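Heme-binding protein A / AI-2 binding protein A (PDB 6OFQ) probably captures short peptides in the periplasm of Helicobacter pylori and delivers them to an ABC transporter for uptake. Local coordinates at residues N60-F68 / E76-D84; V209-F217 / L227-A238. All blocks are in the same frame, centred on the assembly; numbering follows the deposited sequence.

Contact 1: N60-F68 / E76-D84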
loop_
_atom_site.group_PDB
_atom_site.type_symbol
_atom_site.label_atom_id
_atom_site.label_comp_id
_atom_site.label_asym_id
_atom_site.label_seq_id
_atom_site.Cartn_x
_atom_site.Cartn_y
_atom_site.Cartn_z
ATOM N N ASN A 60 5.270 -9.320 8.157
ATOM C CA ASN A 60 5.940 -9.923 9.281
ATOM C C ASN A 60 6.480 -11.360 8.986
ATOM O O ASN A 60 7.360 -11.811 9.717
ATOM C CB ASN A 60 4.919 -10.003 10.419
ATOM C CG ASN A 60 4.738 -8.676 11.118
ATOM O OD1 ASN A 60 5.615 -8.268 11.859
ATOM N ND2 ASN A 60 3.611 -8.004 10.884
ATOM N N ILE A 61 5.913 -11.995 7.977
ATOM C CA ILE A 61 6.187 -13.404 7.649
ATOM C C ILE A 61 7.331 -13.482 6.650
ATOM O O ILE A 61 8.183 -14.414 6.699
ATOM C CB ILE A 61 4.896 -14.045 7.101
ATOM C CG1 ILE A 61 3.893 -14.197 8.262
ATOM C CG2 ILE A 61 5.193 -15.353 6.378
ATOM C CD1 ILE A 61 2.489 -14.542 7.778
ATOM N N TYR A 62 7.342 -12.583 5.663
ATOM C CA TYR A 62 8.278 -12.685 4.543
ATOM C C TYR A 62 9.353 -11.598 4.624
ATOM O O TYR A 62 9.093 -10.507 5.117
ATOM C CB TYR A 62 7.621 -12.493 3.181
ATOM C CG TYR A 62 6.554 -13.519 2.842
ATOM C CD1 TYR A 62 6.894 -14.762 2.352
ATOM C CD2 TYR A 62 5.216 -13.262 3.044
ATOM C CE1 TYR A 62 5.946 -15.704 1.982
ATOM C CE2 TYR A 62 4.269 -14.186 2.652
ATOM C CZ TYR A 62 4.635 -15.397 2.104
ATOM O OH TYR A 62 3.645 -16.271 1.688
ATOM N N ASP A 63 10.540 -11.913 4.100
ATOM C CA ASP A 63 11.549 -10.937 3.754
ATOM C C ASP A 63 11.707 -10.745 2.281
ATOM O O ASP A 63 11.270 -11.540 1.444
ATOM C CB ASP A 63 12.895 -11.350 4.313
ATOM C CG ASP A 63 12.875 -11.383 5.825
ATOM O OD1 ASP A 63 12.491 -10.364 6.459
ATOM O OD2 ASP A 63 13.238 -12.417 6.429
ATOM N N THR A 64 12.389 -9.632 2.006
ATOM C CA THR A 64 12.744 -9.192 0.665
ATOM C C THR A 64 14.287 -9.173 0.523
ATOM O O THR A 64 15.006 -9.387 1.496
ATOM C CB THR A 64 12.119 -7.811 0.356
ATOM O OG1 THR A 64 12.150 -6.996 1.528
ATOM C CG2 THR A 64 10.644 -7.940 -0.100
ATOM N N LEU A 65 14.775 -8.844 -0.678
ATOM C CA LEU A 65 16.245 -8.768 -0.875
ATOM C C LEU A 65 16.911 -7.642 -0.070
ATOM O O LEU A 65 17.982 -7.789 0.541
ATOM C CB LEU A 65 16.570 -8.623 -2.345
ATOM C CG LEU A 65 16.299 -9.864 -3.209
ATOM C CD1 LEU A 65 16.557 -9.464 -4.654
ATOM C CD2 LEU A 65 17.297 -10.980 -2.863
ATOM N N VAL A 66 16.234 -6.497 -0.068
ATOM C CA VAL A 66 16.561 -5.339 0.741
ATOM C C VAL A 66 15.357 -4.946 1.559
ATOM O O VAL A 66 14.252 -5.377 1.192
ATOM C CB VAL A 66 17.056 -4.143 -0.126
ATOM C CG1 VAL A 66 18.219 -4.619 -1.023
ATOM C CG2 VAL A 66 15.932 -3.531 -0.966
ATOM N N GLN A 67 15.492 -4.215 2.647
ATOM C CA GLN A 67 14.354 -3.842 3.441
ATOM C C GLN A 67 14.441 -2.409 3.885
ATOM O O GLN A 67 15.522 -1.794 3.743
ATOM C CB GLN A 67 14.155 -4.740 4.651
ATOM C CG GLN A 67 15.282 -4.656 5.663
ATOM C CD GLN A 67 15.208 -5.726 6.733
ATOM O OE1 GLN A 67 14.768 -6.848 6.519
ATOM N NE2 GLN A 67 15.753 -5.419 7.895
ATOM N N PHE A 68 13.413 -1.877 4.536
ATOM C CA PHE A 68 13.437 -0.475 5.024
ATOM C C PHE A 68 13.698 -0.494 6.510
ATOM O O PHE A 68 13.004 -1.172 7.295
ATOM C CB PHE A 68 12.133 0.217 4.631
ATOM C CG PHE A 68 12.036 0.302 3.146
ATOM C CD1 PHE A 68 12.764 1.278 2.462
ATOM C CD2 PHE A 68 11.230 -0.550 2.457
ATOM C CE1 PHE A 68 12.722 1.297 1.073
ATOM C CE2 PHE A 68 11.195 -0.528 1.077
ATOM C CZ PHE A 68 11.992 0.344 0.383
ATOM N N GLU A 76 18.175 -0.892 3.707
ATOM C CA GLU A 76 19.260 -1.583 4.413
ATOM C C GLU A 76 19.240 -3.042 3.955
ATOM O O GLU A 76 18.278 -3.513 3.317
ATOM C CB GLU A 76 19.118 -1.486 5.939
ATOM C CG GLU A 76 17.880 -2.229 6.467
ATOM C CD GLU A 76 17.647 -2.081 7.959
ATOM O OE1 GLU A 76 18.497 -1.405 8.587
ATOM O OE2 GLU A 76 16.681 -2.707 8.477
ATOM N N PRO A 77 20.287 -3.809 4.228
ATOM C CA PRO A 77 20.326 -5.205 3.777
ATOM C C PRO A 77 19.273 -6.126 4.397
ATOM O O PRO A 77 18.760 -5.804 5.459
ATOM C CB PRO A 77 21.710 -5.675 4.127
ATOM C CG PRO A 77 22.483 -4.383 4.120
ATOM C CD PRO A 77 21.583 -3.403 4.783
ATOM N N ALA A 78 18.850 -7.130 3.635
ATOM C CA ALA A 78 17.880 -8.106 4.157
ATOM C C ALA A 78 18.362 -9.455 3.642
ATOM O O ALA A 78 19.414 -9.914 4.096
ATOM C CB ALA A 78 16.446 -7.752 3.787
ATOM N N LEU A 79 17.604 -10.141 2.786
ATOM C CA LEU A 79 18.030 -11.448 2.281
ATOM C C LEU A 79 19.293 -11.337 1.405
ATOM O O LEU A 79 19.959 -12.360 1.168
ATOM C CB LEU A 79 16.924 -12.227 1.588
ATOM C CG LEU A 79 15.808 -12.706 2.562
ATOM C CD1 LEU A 79 14.695 -13.378 1.778
ATOM C CD2 LEU A 79 16.374 -13.668 3.625
ATOM N N ALA A 80 19.557 -10.143 0.857
ATOM C CA ALA A 80 20.875 -9.835 0.295
ATOM C C ALA A 80 21.640 -9.106 1.380
ATOM O O ALA A 80 21.225 -8.074 1.945
ATOM C CB ALA A 80 20.800 -8.956 -0.952
ATOM N N THR A 81 22.880 -9.549 1.609
ATOM C CA THR A 81 23.811 -8.882 2.537
ATOM C C THR A 81 24.514 -7.676 1.916
ATOM O O THR A 81 24.884 -6.741 2.629
ATOM C CB THR A 81 24.880 -9.792 3.131
ATOM O OG1 THR A 81 25.487 -10.524 2.047
ATOM C CG2 THR A 81 24.196 -10.838 4.089
ATOM N N SER A 82 24.758 -7.746 0.611
ATOM C CA SER A 82 25.400 -6.630 -0.105
ATOM C C SER A 82 25.056 -6.722 -1.590
ATOM O O SER A 82 24.457 -7.695 -2.068
ATOM C CB SER A 82 26.917 -6.686 0.091
ATOM O OG SER A 82 27.423 -7.753 -0.642
ATOM N N TRP A 83 25.414 -5.636 -2.291
ATOM C CA TRP A 83 25.063 -5.614 -3.703
ATOM C C TRP A 83 25.955 -4.600 -4.385
ATOM O O TRP A 83 26.525 -3.716 -3.755
ATOM C CB TRP A 83 23.589 -5.256 -3.968
ATOM C CG TRP A 83 23.097 -4.040 -3.246
ATOM C CD1 TRP A 83 23.107 -2.752 -3.709
ATOM C CD2 TRP A 83 22.537 -3.978 -1.932
ATOM N NE1 TRP A 83 22.598 -1.904 -2.766
ATOM C CE2 TRP A 83 22.227 -2.640 -1.678
ATOM C CE3 TRP A 83 22.255 -4.942 -0.969
ATOM C CZ2 TRP A 83 21.709 -2.212 -0.471
ATOM C CZ3 TRP A 83 21.743 -4.510 0.213
ATOM C CH2 TRP A 83 21.487 -3.178 0.456
ATOM N N ASP A 84 26.089 -4.829 -5.682
ATOM C CA ASP A 84 26.825 -3.902 -6.540
ATOM C C ASP A 84 25.970 -3.505 -7.707
ATOM O O ASP A 84 25.315 -4.377 -8.331
ATOM C CB ASP A 84 28.095 -4.614 -7.014
ATOM C CG ASP A 84 28.934 -5.173 -5.834
ATOM O OD1 ASP A 84 29.686 -4.340 -5.289
ATOM O OD2 ASP A 84 28.931 -6.404 -5.614
#
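Asp63 meets Leu79 where the chain leaves helix 52-61: its CB rests 3.7 Å from Leu79 CG, while its OD2 turns to Thr211 and Trp234. The contact is a beta hairpin, strand 66-68 against strand 75-85, at one edge of an antiparallel five-stranded sheet. Before the regular pairing begins, Thr64 O accepts the N-H of Leu79, with Ala78 CB close by. Leu65 O is gripped twice, firmly by Ala80 N at 2.8 Å and weakly by Ala78 N. Val66 then lays one methyl, CG1, over a face of Trp83, 3.9 Å from the centroid of the six-membered ring; the two side chains cross at about a right angle, and Leu176 of helix 175-178 packs against both. Gln67 forms an antiparallel hydrogen-bonded pair with Glu76: Glu76 N to Gln67 O is 2.8 Å and Gln67 N to Glu76 O 3.0 Å. Both side chains leave on the same face, each with CG between the backbone N and the carbonyl carbon (chi1 65° and 66°), and run extended until Gln67 NE2 reaches Glu76 OE2 at 2.9 Å, nearly straight at 175° but on the anti side of the carboxylate and well out of its plane.

Contact 2: V209-F217 / L227-A238; sequences VGTGPFKFF and LLKNQDYWGPKA
Pro213 lies flat on Tyr233, its CB 3.8 Å from the ring centroid and almost on the ring normal, while its CD reaches CE1 near the rim. The opposite face of that ring carries the backbone N of Gly235, and Thr211 O sits in plane at its edge, so the tyrosine ring is sandwiched between the proline ring and the backbone at Gly235. Next to it, Asn230 bonds the other segment twice: its backbone N goes to Pro213 O, and its ND2 goes to Gly212 O at 2.9 Å, with the acceptor in the amide plane. CG anti to the backbone N (chi1 176°) carries the amide to that carbonyl, which also receives His103 NE2. OD1 of the same amide accepts from Asp232 N, an Asx turn at the start of the type I turn Asn230-Tyr233.

The Asn230 N to Pro213 O bond continues the antiparallel beta hairpin of strands 214-220 and 224-229, where Lys215 and Leu228 form the hydrogen-bonded pair, Lys215 N to Leu228 O being 2.7 Å. On one side of it Phe214 brings CZ to 3.6 Å from Ala238 CB and CB to 4.0 Å from Leu227 CB.

Farther out, one water joins Pro213 O, Asn230 O and Ala238 N, and another links Thr211 O to Trp234 N. Lys229 NZ ties back to Ala238 O at 2.8 Å.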
loop_
_atom_site.group_PDB
_atom_site.type_symbol
_atom_site.label_atom_id
_atom_site.label_comp_id
_atom_site.label_asym_id
_atom_site.label_seq_id
_atom_site.Cartn_x
_atom_site.Cartn_y
_atom_site.Cartn_z
ATOM N N VAL A 209 4.877 -19.764 3.985
ATOM C CA VAL A 209 6.200 -20.038 4.462
ATOM C C VAL A 209 7.192 -18.944 4.071
ATOM O O VAL A 209 7.344 -18.711 2.888
ATOM C CB VAL A 209 6.655 -21.428 3.947
ATOM C CG1 VAL A 209 8.088 -21.715 4.358
ATOM C CG2 VAL A 209 5.743 -22.528 4.508
ATOM N N GLY A 210 7.786 -18.300 5.055
ATOM C CA GLY A 210 8.721 -17.180 4.795
ATOM C C GLY A 210 9.969 -17.338 5.619
ATOM O O GLY A 210 10.198 -18.367 6.269
ATOM N N THR A 211 10.770 -16.293 5.669
ATOM C CA THR A 211 11.966 -16.218 6.491
ATOM C C THR A 211 11.938 -15.182 7.601
ATOM O O THR A 211 12.912 -15.041 8.320
ATOM C CB THR A 211 13.197 -15.924 5.623
ATOM O OG1 THR A 211 13.028 -14.686 4.932
ATOM C CG2 THR A 211 13.482 -16.993 4.594
ATOM N N GLY A 212 10.838 -14.440 7.707
ATOM C CA GLY A 212 10.810 -13.295 8.582
ATOM C C GLY A 212 10.733 -13.554 10.056
ATOM O O GLY A 212 10.712 -14.718 10.492
ATOM N N PRO A 213 10.600 -12.483 10.832
ATOM C CA PRO A 213 10.762 -12.609 12.275
ATOM C C PRO A 213 9.563 -13.246 12.964
ATOM O O PRO A 213 9.680 -13.525 14.162
ATOM C CB PRO A 213 10.957 -11.176 12.736
ATOM C CG PRO A 213 10.425 -10.324 11.634
ATOM C CD PRO A 213 10.647 -11.094 10.360
ATOM N N PHE A 214 8.423 -13.324 12.285
ATOM C CA PHE A 214 7.268 -14.105 12.734
ATOM C C PHE A 214 6.863 -15.152 11.735
ATOM O O PHE A 214 7.076 -14.978 10.550
ATOM C CB PHE A 214 6.076 -13.171 13.035
ATOM C CG PHE A 214 6.340 -12.175 14.125
ATOM C CD1 PHE A 214 6.869 -10.935 13.805
ATOM C CD2 PHE A 214 6.073 -12.461 15.459
ATOM C CE1 PHE A 214 7.134 -10.028 14.797
ATOM C CE2 PHE A 214 6.315 -11.555 16.470
ATOM C CZ PHE A 214 6.855 -10.330 16.120
ATOM N N LYS A 215 6.241 -16.215 12.250
ATOM C CA LYS A 215 5.707 -17.236 11.377
ATOM C C LYS A 215 4.210 -17.356 11.565
ATOM O O LYS A 215 3.679 -16.950 12.612
ATOM C CB LYS A 215 6.396 -18.576 11.584
ATOM C CG LYS A 215 6.209 -19.109 12.985
ATOM C CD LYS A 215 7.164 -20.277 13.199
ATOM C CE LYS A 215 7.089 -20.684 14.663
ATOM N NZ LYS A 215 7.970 -21.875 14.713
ATOM N N PHE A 216 3.534 -17.851 10.544
ATOM C CA PHE A 216 2.080 -18.036 10.572
ATOM C C PHE A 216 1.657 -19.185 11.499
ATOM O O PHE A 216 2.317 -20.227 11.461
ATOM C CB PHE A 216 1.648 -18.365 9.152
ATOM C CG PHE A 216 0.205 -18.631 8.941
ATOM C CD1 PHE A 216 -0.337 -19.885 9.159
ATOM C CD2 PHE A 216 -0.618 -17.658 8.418
ATOM C CE1 PHE A 216 -1.690 -20.152 8.918
ATOM C CE2 PHE A 216 -1.943 -17.931 8.103
ATOM C CZ PHE A 216 -2.458 -19.161 8.355
ATOM N N PHE A 217 0.593 -18.925 12.256
ATOM C CA PHE A 217 -0.078 -20.009 13.014
ATOM C C PHE A 217 -1.479 -20.268 12.550
ATOM O O PHE A 217 -1.861 -21.439 12.375
ATOM C CB PHE A 217 0.026 -19.790 14.511
ATOM C CG PHE A 217 -0.604 -20.872 15.331
ATOM C CD1 PHE A 217 0.024 -22.099 15.417
ATOM C CD2 PHE A 217 -1.803 -20.647 15.949
ATOM C CE1 PHE A 217 -0.566 -23.122 16.135
ATOM C CE2 PHE A 217 -2.399 -21.676 16.658
ATOM C CZ PHE A 217 -1.744 -22.874 16.784
ATOM N N LEU A 227 0.221 -14.824 14.640
ATOM C CA LEU A 227 1.637 -14.898 14.282
ATOM C C LEU A 227 2.417 -15.292 15.522
ATOM O O LEU A 227 2.177 -14.732 16.602
ATOM C CB LEU A 227 2.176 -13.543 13.784
ATOM C CG LEU A 227 1.357 -12.979 12.633
ATOM C CD1 LEU A 227 1.851 -11.554 12.304
ATOM C CD2 LEU A 227 1.343 -13.856 11.391
ATOM N N LEU A 228 3.408 -16.163 15.367
ATOM C CA LEU A 228 4.302 -16.511 16.452
ATOM C C LEU A 228 5.728 -16.083 16.164
ATOM O O LEU A 228 6.149 -16.138 14.981
ATOM C CB LEU A 228 4.194 -18.031 16.654
ATOM C CG LEU A 228 2.832 -18.599 17.034
ATOM C CD1 LEU A 228 2.773 -20.111 17.010
ATOM C CD2 LEU A 228 2.477 -18.013 18.408
ATOM N N LYS A 229 6.506 -15.770 17.191
ATOM C CA LYS A 229 7.889 -15.474 16.971
ATOM C C LYS A 229 8.616 -16.559 16.231
ATOM O O LYS A 229 8.516 -17.726 16.564
ATOM C CB LYS A 229 8.563 -15.134 18.295
ATOM C CG LYS A 229 10.066 -14.895 18.280
ATOM C CD LYS A 229 10.509 -14.440 19.652
ATOM C CE LYS A 229 11.998 -14.346 19.734
ATOM N NZ LYS A 229 12.501 -13.661 20.957
ATOM N N ASN A 230 9.438 -16.171 15.276
ATOM C CA ASN A 230 10.373 -17.133 14.606
ATOM C C ASN A 230 11.682 -17.069 15.376
ATOM O O ASN A 230 12.460 -16.127 15.298
ATOM C CB ASN A 230 10.617 -16.687 13.172
ATOM C CG ASN A 230 11.632 -17.563 12.461
ATOM O OD1 ASN A 230 11.998 -18.601 13.022
ATOM N ND2 ASN A 230 12.149 -17.095 11.325
ATOM N N GLN A 231 11.932 -18.111 16.162
ATOM C CA GLN A 231 13.142 -18.143 16.987
ATOM C C GLN A 231 14.413 -18.300 16.175
ATOM O O GLN A 231 15.487 -17.956 16.667
ATOM C CB GLN A 231 13.079 -19.399 17.879
ATOM C CG GLN A 231 11.901 -19.480 18.812
ATOM C CD GLN A 231 11.827 -18.387 19.861
ATOM O OE1 GLN A 231 12.826 -17.804 20.276
ATOM N NE2 GLN A 231 10.572 -18.072 20.215
ATOM N N ASP A 232 14.272 -18.719 14.934
ATOM C CA ASP A 232 15.431 -18.906 14.036
ATOM C C ASP A 232 15.658 -17.752 13.060
ATOM O O ASP A 232 16.474 -17.861 12.133
ATOM C CB ASP A 232 15.245 -20.211 13.270
ATOM C CG ASP A 232 15.276 -21.446 14.206
ATOM O OD1 ASP A 232 16.024 -21.403 15.200
ATOM O OD2 ASP A 232 14.533 -22.399 13.959
ATOM N N TYR A 233 14.920 -16.656 13.240
ATOM C CA TYR A 233 15.096 -15.487 12.369
ATOM C C TYR A 233 16.574 -15.099 12.251
ATOM O O TYR A 233 17.283 -14.984 13.236
ATOM C CB TYR A 233 14.249 -14.327 12.952
ATOM C CG TYR A 233 14.401 -13.016 12.222
ATOM C CD1 TYR A 233 14.099 -12.905 10.848
ATOM C CD2 TYR A 233 14.777 -11.887 12.921
ATOM C CE1 TYR A 233 14.236 -11.653 10.238
ATOM C CE2 TYR A 233 14.833 -10.635 12.324
ATOM C CZ TYR A 233 14.572 -10.544 10.979
ATOM O OH TYR A 233 14.750 -9.265 10.449
ATOM N N TRP A 234 16.965 -14.733 11.026
ATOM C CA TRP A 234 18.357 -14.337 10.753
ATOM C C TRP A 234 18.780 -13.034 11.391
ATOM O O TRP A 234 19.971 -12.841 11.644
ATOM C CB TRP A 234 18.649 -14.271 9.255
ATOM C CG TRP A 234 17.745 -13.328 8.496
ATOM C CD1 TRP A 234 16.570 -13.638 7.891
ATOM C CD2 TRP A 234 17.957 -11.925 8.303
ATOM N NE1 TRP A 234 16.022 -12.494 7.360
ATOM C CE2 TRP A 234 16.841 -11.425 7.596
ATOM C CE3 TRP A 234 18.941 -11.038 8.745
ATOM C CZ2 TRP A 234 16.725 -10.069 7.261
ATOM C CZ3 TRP A 234 18.834 -9.680 8.387
ATOM C CH2 TRP A 234 17.695 -9.242 7.670
ATOM N N GLY A 235 17.895 -12.066 11.582
ATOM C CA GLY A 235 18.149 -10.766 12.145
ATOM C C GLY A 235 18.009 -10.718 13.648
ATOM O O GLY A 235 17.846 -11.762 14.291
ATOM N N PRO A 236 17.938 -9.483 14.153
ATOM C CA PRO A 236 17.718 -9.283 15.605
ATOM C C PRO A 236 16.366 -9.882 15.962
ATOM O O PRO A 236 15.363 -9.624 15.263
ATOM C CB PRO A 236 17.684 -7.780 15.811
ATOM C CG PRO A 236 18.273 -7.200 14.566
ATOM C CD PRO A 236 18.057 -8.198 13.448
ATOM N N LYS A 237 16.336 -10.747 16.962
ATOM C CA LYS A 237 15.109 -11.488 17.263
ATOM C C LYS A 237 13.963 -10.538 17.685
ATOM O O LYS A 237 14.222 -9.530 18.353
ATOM C CB LYS A 237 15.380 -12.577 18.314
ATOM C CG LYS A 237 16.525 -13.535 18.011
ATOM C CD LYS A 237 16.216 -14.397 16.820
ATOM C CE LYS A 237 17.385 -15.339 16.504
ATOM N NZ LYS A 237 18.365 -14.509 15.753
ATOM N N ALA A 238 12.756 -10.873 17.249
ATOM C CA ALA A 238 11.612 -10.099 17.694
ATOM C C ALA A 238 11.523 -10.107 19.211
ATOM O O ALA A 238 11.845 -11.113 19.886
ATOM C CB ALA A 238 10.341 -10.691 17.115
HETATM O O HOH W 1 15.242 -16.251 9.145
HETATM O O HOH W 2 12.138 -13.257 15.615
HETATM O O HOH W 3 10.521 -20.630 15.796
#

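From the N terminus, the chain leaves helix 52-61 and closes contact 1 across the short connection 69-74, pairing strand 66-68 with strand 75-85. Only much later does contact 2 close a second short loop, between strands 214-220 and 224-229, so the two lie in series and neither encloses the other. The hairpins belong to different sheets: the first edges the antiparallel five-stranded sheet, the second a mixed sheet that also includes strand 32-37. Their centres are about 15 Å apart, yet they touch. Ile61 O lies 2.8 Å from Gly212 N, probably hydrogen-bonded, and Asp63 OD2 is 2.7 Å from Thr211 OG1, joining the exit of the helix to the approach to strand 214-220.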